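Local coordinates for protein chitosanase (Gynuella sunshinyii YC6258, PDB 6LWU) that probably cleaves chitosan, as a family 46 glycoside hydrolase of the lysozyme clan, and binds a glucosamine chain in the crystal, at residues L69-P74 against P94-D99; L137-D142 against T183-R188; I187-L192 against R210-M215. The protein carries 1 engineered substitution. All blocks are in the same frame, centred on the assembly; numbering follows the deposited sequence.

Contact 1: L69-P74 against P94-D99; sequences LVPFLP and PQRWAD
Arg96 NH1 lies 3.7 Å from Pro71 CG and gives a weak hydrogen bond to Ile68 O, just before the 69-74 segment. The proline carbon sits in the guanidinium plane, at its edge, so the two do not stack. No hydrogen bond runs between segments 69-74 and 94-99 themselves; the 240 Å² they bury is packing of carbon against the arginine chain and the helix. Arg96 can span the gap because its chain runs extended from CG to NE, starting with CG anti to the carbonyl carbon (chi1 -70°). On the way it crosses Phe72 at about a right angle, and Arg96 CD comes to 3.6 Å from Phe72 CE2. Arg96 CD lies near the ring plane, at the edge, which makes this an edge contact and not a CH-pi contact over the face. Ring and guanidinium planes stand 74° apart, which likewise rules out a parallel cation-pi stack. Leu69 meets the helix nearer its backbone, sliding past Arg96 in the opposite direction. Its CD2 methyl rests 3.6 Å from Arg96 CB and equally close to Trp97 N, so one branch packs on both side chain and helix backbone. The CA atoms of Leu69 and Arg96 are the nearest pair, 6.5 Å apart. A backbone bond from Phe72 N to Leu69 O, 3.1 Å long, closes the short 3-10 turn that carries Pro71 and Phe72. Trp97 NE1 is bonded to Tyr27 O, while its ring meets Phe106 edge-to-face and touches Val56 of helix 52-63 and Ala41 of strand 39-41. Leu69 also reaches Phe106 of helix 104-128, and Phe72 reaches Leu93, so the turn before helix 73-82 is packed against helix 93-100 and its neighbours.

Contact 2: L137-D142 against T183-R188; sequences LLALYD and TFLKIR
The 137-142 and 183-188 helical segments run nearly parallel, 23° between their directions and 11.3 Å between axes, with Ala139 and Leu185 the nearest CA pair at 7.8 Å. Long side chains bridge that spacing. Arg188, its CG anti to the backbone N (chi1 -166°) and its chain extended to NE, crosses Asp142 at about a right angle and grips one carboxylate oxygen end-on with two nitrogens. Arg188 NH1 donates to the anti lone pair of Asp142 OD2 at 2.8 Å. Arg188 NH2 reaches that same Asp142 OD2 at 2.7 Å, from 55° above the carboxylate plane. Both bonds are bent, because the two nitrogens of one guanidinium converge on a single oxygen, yet the oxygen stays close to the guanidinium plane. Asp142 OD1 is paired with Arg210, and Arg188 NE bonds His147 NE2. This buried carboxylate between two arginines is consistent with the charged network known behind the substrate cleft in family 46 chitosanases, and the Asp142 side chain is about 7 Å from a bound glucosamine. A methionine in place of Arg188 has neither donor, and Asp142 OD2 would probably be left without its charged mate inside the protein, the carboxylate freer to turn about its link to Arg210. Toward the N-terminal ends of the two segments the contact is apolar. Ala139 CB meets Leu185 CD1 at 4.1 Å, and Leu185 CD1 also lies in plane at the edge of the Phe184 ring. Phe184 CZ reaches Leu140 CD2 at 4.3 Å, while Phe184 CE2 approaches Ala139 O at 3.9 Å.

Contact 3: I187-L192 against R210-M215; sequences IRKQVL and RVDSLM
Lys189 and Val211, the nearest CA pair of the two segments at 6.3 Å, touch across an antiparallel helix pair in the helical glycoside hydrolase family 46 fold: segments 187-192 and 210-215, on helices 177-193 and 209-219, run at 171° to each other, their axes 10.1 Å apart. The ionic part lies between two partly exposed residues. Lys189 stretches an extended chain across Asp212, and Lys189 NZ forms a salt bridge with Asp212 OD1 at 2.8 Å. The ammonium nitrogen arrives on the syn side of that oxygen, 19° out of the carboxylate plane. The apolar part centres on Val211, whose two methyls serve different partners. Val211 CG2 meets Leu192 CD1 tip to tip at 3.6 Å and also lies over one face of the Arg188 guanidinium. Val211 CG1 packs 4.0 Å from Lys189 CB. Leu214 CD1 comes to the guanidinium edge, 3.5 Å from Arg188 NH1, so aliphatic groups border this buried cation at both face and edge. The third kind is a meeting of two arginines gathered round Asp142, which binds both. Arg210 has CG between the backbone N and carbonyl carbon (chi1 84°), and a further bend at chi3 turns its chain so that it crosses Arg188 at about a right angle. Arg188 NH2 thereby stands over one face of the Arg210 guanidinium, 3.6 Å from Arg210 NE.

In the fold
Contacts 2 and 3 are one continuous assembly, their centres 7 Å apart: helix 177-193 serves both, its 183-188 part nearly parallel to 137-142 and its 187-192 part antiparallel to 210-215. They are joined directly where Asp142 OD1 bonds Arg210 NH2 at 2.7 Å and where Leu138 packs on Leu214. The centre of contact 1 lies about 33 Å from the centre of either, on the opposite side of the chain's centre. Chemistry follows place. The ion pair of contact 2 joins two buried residues, contact 3 adds a partly exposed salt bridge to a buried interior, and contact 1, peripheral though mostly buried, has no hydrogen bond or salt bridge between its segments and joins a turn to a helix.

Contact 1: L69-P74 against P94-D99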
loop_
_atom_site.group_PDB
_atom_site.type_symbol
_atom_site.label_atom_id
_atom_site.label_comp_id
_atom_site.label_asym_id
_atom_site.label_seq_id
_atom_site.Cartn_x
_atom_site.Cartn_y
_atom_site.Cartn_z
ATOM N N LEU A 69 -10.906 21.017 3.337
ATOM C CA LEU A 69 -11.033 20.080 2.222
ATOM C C LEU A 69 -12.472 19.774 1.822
ATOM O O LEU A 69 -12.686 19.119 0.792
ATOM C CB LEU A 69 -10.302 18.758 2.528
ATOM C CG LEU A 69 -8.831 18.876 2.903
ATOM C CD1 LEU A 69 -8.385 17.679 3.723
ATOM C CD2 LEU A 69 -7.993 19.038 1.639
ATOM N N VAL A 70 -13.461 20.245 2.570
ATOM C CA VAL A 70 -14.850 20.009 2.179
ATOM C C VAL A 70 -15.206 20.582 0.804
ATOM O O VAL A 70 -16.087 20.014 0.139
ATOM C CB VAL A 70 -15.825 20.532 3.249
ATOM C CG1 VAL A 70 -17.180 19.851 3.096
ATOM C CG2 VAL A 70 -15.292 20.251 4.636
ATOM N N PRO A 71 -14.607 21.674 0.309
ATOM C CA PRO A 71 -15.021 22.152 -1.024
ATOM C C PRO A 71 -14.585 21.241 -2.164
ATOM O O PRO A 71 -15.057 21.420 -3.293
ATOM C CB PRO A 71 -14.376 23.544 -1.131
ATOM C CG PRO A 71 -13.232 23.506 -0.216
ATOM C CD PRO A 71 -13.645 22.609 0.930
ATOM N N PHE A 72 -13.615 20.367 -1.922
ATOM C CA PHE A 72 -13.106 19.429 -2.948
ATOM C C PHE A 72 -14.046 18.251 -3.054
ATOM O O PHE A 72 -13.959 17.521 -3.993
ATOM C CB PHE A 72 -11.682 19.021 -2.623
ATOM C CG PHE A 72 -10.705 20.150 -2.753
ATOM C CD1 PHE A 72 -10.559 20.814 -3.950
ATOM C CD2 PHE A 72 -9.932 20.544 -1.689
ATOM C CE1 PHE A 72 -9.657 21.849 -4.083
ATOM C CE2 PHE A 72 -9.030 21.582 -1.825
ATOM C CZ PHE A 72 -8.896 22.236 -3.020
ATOM N N LEU A 73 -15.022 18.122 -2.180
ATOM C CA LEU A 73 -15.829 16.879 -2.084
ATOM C C LEU A 73 -16.729 16.528 -3.270
ATOM O O LEU A 73 -16.963 15.346 -3.510
ATOM C CB LEU A 73 -16.656 16.948 -0.808
ATOM C CG LEU A 73 -16.066 16.231 0.392
ATOM C CD1 LEU A 73 -16.845 16.587 1.635
ATOM C CD2 LEU A 73 -16.084 14.736 0.175
ATOM N N PRO A 74 -17.389 17.477 -3.976
ATOM C CA PRO A 74 -18.297 17.070 -5.032
ATOM C C PRO A 74 -17.505 16.654 -6.278
ATOM O O PRO A 74 -17.952 15.837 -6.985
ATOM C CB PRO A 74 -19.095 18.355 -5.206
ATOM C CG PRO A 74 -18.628 19.404 -4.210
ATOM C CD PRO A 74 -17.272 18.895 -3.806
ATOM N N PRO A 94 -3.620 19.595 -2.813
ATOM C CA PRO A 94 -2.371 19.113 -2.189
ATOM C C PRO A 94 -1.924 19.939 -0.995
ATOM O O PRO A 94 -1.462 19.386 0.008
ATOM C CB PRO A 94 -1.354 19.201 -3.342
ATOM C CG PRO A 94 -2.166 18.985 -4.555
ATOM C CD PRO A 94 -3.500 19.657 -4.287
ATOM N N GLN A 95 -2.033 21.261 -1.095
ATOM C CA GLN A 95 -1.582 22.132 -0.018
ATOM C C GLN A 95 -2.498 22.002 1.188
ATOM O O GLN A 95 -2.036 21.995 2.337
ATOM C CB GLN A 95 -1.536 23.580 -0.517
ATOM C CG GLN A 95 -0.946 24.566 0.474
ATOM C CD GLN A 95 0.415 24.140 0.963
ATOM O OE1 GLN A 95 1.340 23.972 0.176
ATOM N NE2 GLN A 95 0.543 23.947 2.272
ATOM N N ARG A 96 -3.799 21.862 0.936
ATOM C CA ARG A 96 -4.760 21.745 2.021
ATOM C C ARG A 96 -4.722 20.354 2.652
ATOM O O ARG A 96 -4.929 20.212 3.866
ATOM C CB ARG A 96 -6.145 22.100 1.491
ATOM C CG ARG A 96 -6.237 23.580 1.174
ATOM C CD ARG A 96 -7.492 23.957 0.404
ATOM N NE ARG A 96 -7.729 25.393 0.469
ATOM C CZ ARG A 96 -8.936 25.953 0.444
ATOM N NH1 ARG A 96 -10.026 25.200 0.344
ATOM N NH2 ARG A 96 -9.052 27.271 0.516
ATOM N N TRP A 97 -4.455 19.318 1.844
ATOM C CA TRP A 97 -4.147 17.997 2.390
ATOM C C TRP A 97 -2.927 18.058 3.297
ATOM O O TRP A 97 -2.912 17.477 4.394
ATOM C CB TRP A 97 -3.910 16.986 1.260
ATOM C CG TRP A 97 -3.652 15.596 1.786
ATOM C CD1 TRP A 97 -2.485 15.125 2.320
ATOM C CD2 TRP A 97 -4.593 14.510 1.852
ATOM N NE1 TRP A 97 -2.639 13.815 2.704
ATOM C CE2 TRP A 97 -3.923 13.414 2.431
ATOM C CE3 TRP A 97 -5.934 14.358 1.468
ATOM C CZ2 TRP A 97 -4.545 12.179 2.641
ATOM C CZ3 TRP A 97 -6.553 13.128 1.673
ATOM C CH2 TRP A 97 -5.856 12.057 2.259
ATOM N N ALA A 98 -1.881 18.753 2.844
ATOM C CA ALA A 98 -0.718 18.934 3.702
ATOM C C ALA A 98 -1.093 19.650 5.002
ATOM O O ALA A 98 -0.677 19.237 6.088
ATOM C CB ALA A 98 0.369 19.691 2.946
ATOM N N ASP A 99 -1.900 20.709 4.920
ATOM C CA ASP A 99 -2.228 21.474 6.120
ATOM C C ASP A 99 -3.141 20.678 7.053
ATOM O O ASP A 99 -2.889 20.596 8.260
ATOM C CB ASP A 99 -2.861 22.815 5.736
ATOM C CG ASP A 99 -1.872 23.761 5.056
ATOM O OD1 ASP A 99 -0.692 23.817 5.471
ATOM O OD2 ASP A 99 -2.279 24.457 4.101
#

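Contact 2: L137-D142 against T183-R188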
loop_
_atom_site.group_PDB
_atom_site.type_symbol
_atom_site.label_atom_id
_atom_site.label_comp_id
_atom_site.label_asym_id
_atom_site.label_seq_id
_atom_site.Cartn_x
_atom_site.Cartn_y
_atom_site.Cartn_z
ATOM N N LEU A 137 2.954 -11.926 5.653
ATOM C CA LEU A 137 1.959 -10.927 6.013
ATOM C C LEU A 137 2.384 -9.541 5.549
ATOM O O LEU A 137 1.575 -8.787 4.993
ATOM C CB LEU A 137 1.747 -10.947 7.528
ATOM C CG LEU A 137 0.680 -11.904 8.067
ATOM C CD1 LEU A 137 0.885 -13.328 7.561
ATOM C CD2 LEU A 137 0.614 -11.866 9.612
ATOM N N LEU A 138 3.647 -9.186 5.792
ATOM C CA LEU A 138 4.179 -7.925 5.311
ATOM C C LEU A 138 4.050 -7.827 3.789
ATOM O O LEU A 138 3.589 -6.807 3.262
ATOM C CB LEU A 138 5.637 -7.779 5.761
ATOM C CG LEU A 138 6.473 -6.691 5.073
ATOM C CD1 LEU A 138 5.921 -5.303 5.403
ATOM C CD2 LEU A 138 7.938 -6.771 5.454
ATOM N N ALA A 139 4.422 -8.898 3.067
ATOM C CA ALA A 139 4.352 -8.863 1.608
ATOM C C ALA A 139 2.913 -8.754 1.132
ATOM O O ALA A 139 2.628 -8.088 0.123
ATOM C CB ALA A 139 5.018 -10.101 0.990
ATOM N N LEU A 140 1.986 -9.411 1.830
ATOM C CA LEU A 140 0.591 -9.239 1.440
ATOM C C LEU A 140 0.134 -7.806 1.698
ATOM O O LEU A 140 -0.561 -7.207 0.865
ATOM C CB LEU A 140 -0.290 -10.244 2.172
ATOM C CG LEU A 140 -0.086 -11.685 1.714
ATOM C CD1 LEU A 140 -0.684 -12.636 2.738
ATOM C CD2 LEU A 140 -0.695 -11.918 0.345
ATOM N N TYR A 141 0.567 -7.229 2.821
ATOM C CA TYR A 141 0.140 -5.885 3.193
ATOM C C TYR A 141 0.713 -4.831 2.242
ATOM O O TYR A 141 -0.029 -3.997 1.720
ATOM C CB TYR A 141 0.541 -5.622 4.643
ATOM C CG TYR A 141 0.189 -4.272 5.197
ATOM C CD1 TYR A 141 -1.002 -3.625 4.857
ATOM C CD2 TYR A 141 1.048 -3.645 6.095
ATOM C CE1 TYR A 141 -1.306 -2.395 5.398
ATOM C CE2 TYR A 141 0.753 -2.419 6.637
ATOM C CZ TYR A 141 -0.413 -1.797 6.288
ATOM O OH TYR A 141 -0.661 -0.563 6.840
ATOM N N ASP A 142 2.030 -4.842 2.017
ATOM C CA ASP A 142 2.630 -3.978 1.000
ATOM C C ASP A 142 1.908 -4.112 -0.338
ATOM O O ASP A 142 1.547 -3.111 -0.969
ATOM C CB ASP A 142 4.116 -4.316 0.838
ATOM C CG ASP A 142 4.878 -3.268 0.034
ATOM O OD1 ASP A 142 4.931 -2.106 0.502
ATOM O OD2 ASP A 142 5.432 -3.609 -1.055
ATOM N N THR A 183 7.015 -17.525 -5.102
ATOM C CA THR A 183 6.214 -17.422 -6.316
ATOM C C THR A 183 5.436 -16.108 -6.351
ATOM O O THR A 183 5.440 -15.396 -7.365
ATOM C CB THR A 183 5.273 -18.625 -6.414
ATOM O OG1 THR A 183 6.037 -19.829 -6.337
ATOM C CG2 THR A 183 4.510 -18.615 -7.715
ATOM N N PHE A 184 4.784 -15.758 -5.235
ATOM C CA PHE A 184 4.024 -14.514 -5.169
ATOM C C PHE A 184 4.923 -13.306 -5.397
ATOM O O PHE A 184 4.547 -12.368 -6.111
ATOM C CB PHE A 184 3.314 -14.396 -3.815
ATOM C CG PHE A 184 2.637 -13.059 -3.599
ATOM C CD1 PHE A 184 1.360 -12.818 -4.101
ATOM C CD2 PHE A 184 3.286 -12.037 -2.916
ATOM C CE1 PHE A 184 0.733 -11.575 -3.910
ATOM C CE2 PHE A 184 2.673 -10.801 -2.723
ATOM C CZ PHE A 184 1.391 -10.568 -3.223
ATOM N N LEU A 185 6.108 -13.299 -4.782
ATOM C CA LEU A 185 7.015 -12.170 -4.948
ATOM C C LEU A 185 7.422 -12.004 -6.409
ATOM O O LEU A 185 7.515 -10.877 -6.910
ATOM C CB LEU A 185 8.249 -12.356 -4.064
ATOM C CG LEU A 185 8.161 -11.911 -2.607
ATOM C CD1 LEU A 185 6.763 -12.164 -2.057
ATOM C CD2 LEU A 185 9.225 -12.621 -1.751
ATOM N N LYS A 186 7.673 -13.124 -7.101
ATOM C CA LYS A 186 8.094 -13.079 -8.493
ATOM C C LYS A 186 6.940 -12.704 -9.414
ATOM O O LYS A 186 7.134 -11.960 -10.384
ATOM C CB LYS A 186 8.694 -14.427 -8.901
ATOM C CG LYS A 186 10.192 -14.459 -8.753
ATOM C CD LYS A 186 10.687 -15.810 -8.299
ATOM C CE LYS A 186 10.110 -16.939 -9.128
ATOM N NZ LYS A 186 11.227 -17.866 -9.485
ATOM N N ILE A 187 5.741 -13.230 -9.149
ATOM C CA ILE A 187 4.571 -12.820 -9.921
ATOM C C ILE A 187 4.308 -11.331 -9.718
ATOM O O ILE A 187 3.975 -10.611 -10.671
ATOM C CB ILE A 187 3.350 -13.682 -9.545
ATOM C CG1 ILE A 187 3.347 -14.981 -10.359
ATOM C CG2 ILE A 187 2.039 -12.915 -9.766
ATOM C CD1 ILE A 187 2.304 -15.990 -9.912
ATOM N N ARG A 188 4.492 -10.842 -8.483
ATOM C CA ARG A 188 4.296 -9.421 -8.212
ATOM C C ARG A 188 5.266 -8.570 -9.016
ATOM O O ARG A 188 4.868 -7.581 -9.652
ATOM C CB ARG A 188 4.411 -9.115 -6.710
ATOM C CG ARG A 188 3.872 -7.728 -6.334
ATOM C CD ARG A 188 4.051 -7.374 -4.857
ATOM N NE ARG A 188 3.827 -5.948 -4.589
ATOM C CZ ARG A 188 4.245 -5.308 -3.498
ATOM N NH1 ARG A 188 4.919 -5.947 -2.549
ATOM N NH2 ARG A 188 4.006 -4.025 -3.354
#

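Contact 3: I187-L192 against R210-M215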
loop_
_atom_site.group_PDB
_atom_site.type_symbol
_atom_site.label_atom_id
_atom_site.label_comp_id
_atom_site.label_asym_id
_atom_site.label_seq_id
_atom_site.Cartn_x
_atom_site.Cartn_y
_atom_site.Cartn_z
ATOM N N ILE A 187 5.741 -13.230 -9.149
ATOM C CA ILE A 187 4.571 -12.820 -9.921
ATOM C C ILE A 187 4.308 -11.331 -9.718
ATOM O O ILE A 187 3.975 -10.611 -10.671
ATOM C CB ILE A 187 3.350 -13.682 -9.545
ATOM C CG1 ILE A 187 3.347 -14.981 -10.359
ATOM C CG2 ILE A 187 2.039 -12.915 -9.766
ATOM C CD1 ILE A 187 2.304 -15.990 -9.912
ATOM N N ARG A 188 4.492 -10.842 -8.483
ATOM C CA ARG A 188 4.296 -9.421 -8.212
ATOM C C ARG A 188 5.266 -8.570 -9.016
ATOM O O ARG A 188 4.868 -7.581 -9.652
ATOM C CB ARG A 188 4.411 -9.115 -6.710
ATOM C CG ARG A 188 3.872 -7.728 -6.334
ATOM C CD ARG A 188 4.051 -7.374 -4.857
ATOM N NE ARG A 188 3.827 -5.948 -4.589
ATOM C CZ ARG A 188 4.245 -5.308 -3.498
ATOM N NH1 ARG A 188 4.919 -5.947 -2.549
ATOM N NH2 ARG A 188 4.006 -4.025 -3.354
ATOM N N LYS A 189 6.545 -8.945 -9.017
ATOM C CA LYS A 189 7.505 -8.158 -9.780
ATOM C C LYS A 189 7.151 -8.137 -11.266
ATOM O O LYS A 189 7.310 -7.100 -11.923
ATOM C CB LYS A 189 8.920 -8.688 -9.546
ATOM C CG LYS A 189 10.012 -7.661 -9.829
ATOM C CD LYS A 189 11.400 -8.281 -9.739
ATOM C CE LYS A 189 12.494 -7.288 -10.129
ATOM N NZ LYS A 189 13.850 -7.847 -9.836
ATOM N N GLN A 190 6.624 -9.244 -11.803
ATOM C CA GLN A 190 6.260 -9.266 -13.220
ATOM C C GLN A 190 5.076 -8.347 -13.500
ATOM O O GLN A 190 4.994 -7.746 -14.584
ATOM C CB GLN A 190 5.953 -10.694 -13.669
ATOM C CG GLN A 190 7.190 -11.559 -13.831
ATOM C CD GLN A 190 6.890 -13.051 -13.746
ATOM O OE1 GLN A 190 5.768 -13.488 -14.026
ATOM N NE2 GLN A 190 7.900 -13.841 -13.362
ATOM N N VAL A 191 4.162 -8.218 -12.534
ATOM C CA VAL A 191 3.022 -7.321 -12.698
ATOM C C VAL A 191 3.470 -5.871 -12.598
ATOM O O VAL A 191 3.021 -5.018 -13.365
ATOM C CB VAL A 191 1.929 -7.653 -11.665
ATOM C CG1 VAL A 191 0.889 -6.542 -11.585
ATOM C CG2 VAL A 191 1.277 -8.994 -11.989
ATOM N N LEU A 192 4.382 -5.573 -11.677
ATOM C CA LEU A 192 4.901 -4.214 -11.577
ATOM C C LEU A 192 5.650 -3.801 -12.843
ATOM O O LEU A 192 5.600 -2.633 -13.247
ATOM C CB LEU A 192 5.811 -4.093 -10.362
ATOM C CG LEU A 192 5.119 -4.010 -9.001
ATOM C CD1 LEU A 192 6.160 -4.038 -7.885
ATOM C CD2 LEU A 192 4.201 -2.761 -8.921
ATOM N N ARG A 210 11.355 -2.582 -4.188
ATOM C CA ARG A 210 10.651 -2.984 -2.974
ATOM C C ARG A 210 10.367 -4.478 -2.976
ATOM O O ARG A 210 10.435 -5.124 -1.930
ATOM C CB ARG A 210 9.355 -2.185 -2.816
ATOM C CG ARG A 210 8.144 -2.706 -3.569
ATOM C CD ARG A 210 7.146 -1.572 -3.801
ATOM N NE ARG A 210 6.328 -1.322 -2.617
ATOM C CZ ARG A 210 5.509 -0.279 -2.475
ATOM N NH1 ARG A 210 5.395 0.637 -3.436
ATOM N NH2 ARG A 210 4.793 -0.153 -1.376
ATOM N N VAL A 211 10.061 -5.048 -4.143
ATOM C CA VAL A 211 9.870 -6.489 -4.199
ATOM C C VAL A 211 11.199 -7.201 -3.984
ATOM O O VAL A 211 11.238 -8.279 -3.377
ATOM C CB VAL A 211 9.208 -6.911 -5.522
ATOM C CG1 VAL A 211 9.107 -8.436 -5.597
ATOM C CG2 VAL A 211 7.832 -6.280 -5.662
ATOM N N ASP A 212 12.311 -6.601 -4.427
ATOM C CA ASP A 212 13.621 -7.204 -4.172
ATOM C C ASP A 212 13.967 -7.175 -2.679
ATOM O O ASP A 212 14.537 -8.139 -2.155
ATOM C CB ASP A 212 14.718 -6.496 -4.981
ATOM C CG ASP A 212 14.404 -6.397 -6.484
ATOM O OD1 ASP A 212 13.776 -7.320 -7.056
ATOM O OD2 ASP A 212 14.791 -5.370 -7.091
ATOM N N SER A 213 13.643 -6.079 -1.983
ATOM C CA SER A 213 13.907 -6.002 -0.545
ATOM C C SER A 213 13.132 -7.067 0.223
ATOM O O SER A 213 13.664 -7.688 1.149
ATOM C CB SER A 213 13.549 -4.615 -0.013
ATOM O OG SER A 213 14.538 -3.662 -0.345
ATOM N N LEU A 214 11.867 -7.285 -0.141
ATOM C CA LEU A 214 11.111 -8.390 0.435
ATOM C C LEU A 214 11.729 -9.732 0.060
ATOM O O LEU A 214 11.820 -10.635 0.894
ATOM C CB LEU A 214 9.653 -8.319 -0.025
ATOM C CG LEU A 214 8.800 -7.117 0.405
ATOM C CD1 LEU A 214 7.500 -7.042 -0.390
ATOM C CD2 LEU A 214 8.500 -7.171 1.894
ATOM N N MET A 215 12.140 -9.889 -1.201
ATOM C CA MET A 215 12.786 -11.125 -1.631
ATOM C C MET A 215 14.082 -11.368 -0.861
ATOM O O MET A 215 14.416 -12.513 -0.540
ATOM C CB MET A 215 13.053 -11.072 -3.145
ATOM C CG MET A 215 13.646 -12.350 -3.771
ATOM S SD MET A 215 12.563 -13.807 -3.751
ATOM C CE MET A 215 11.425 -13.523 -5.092
#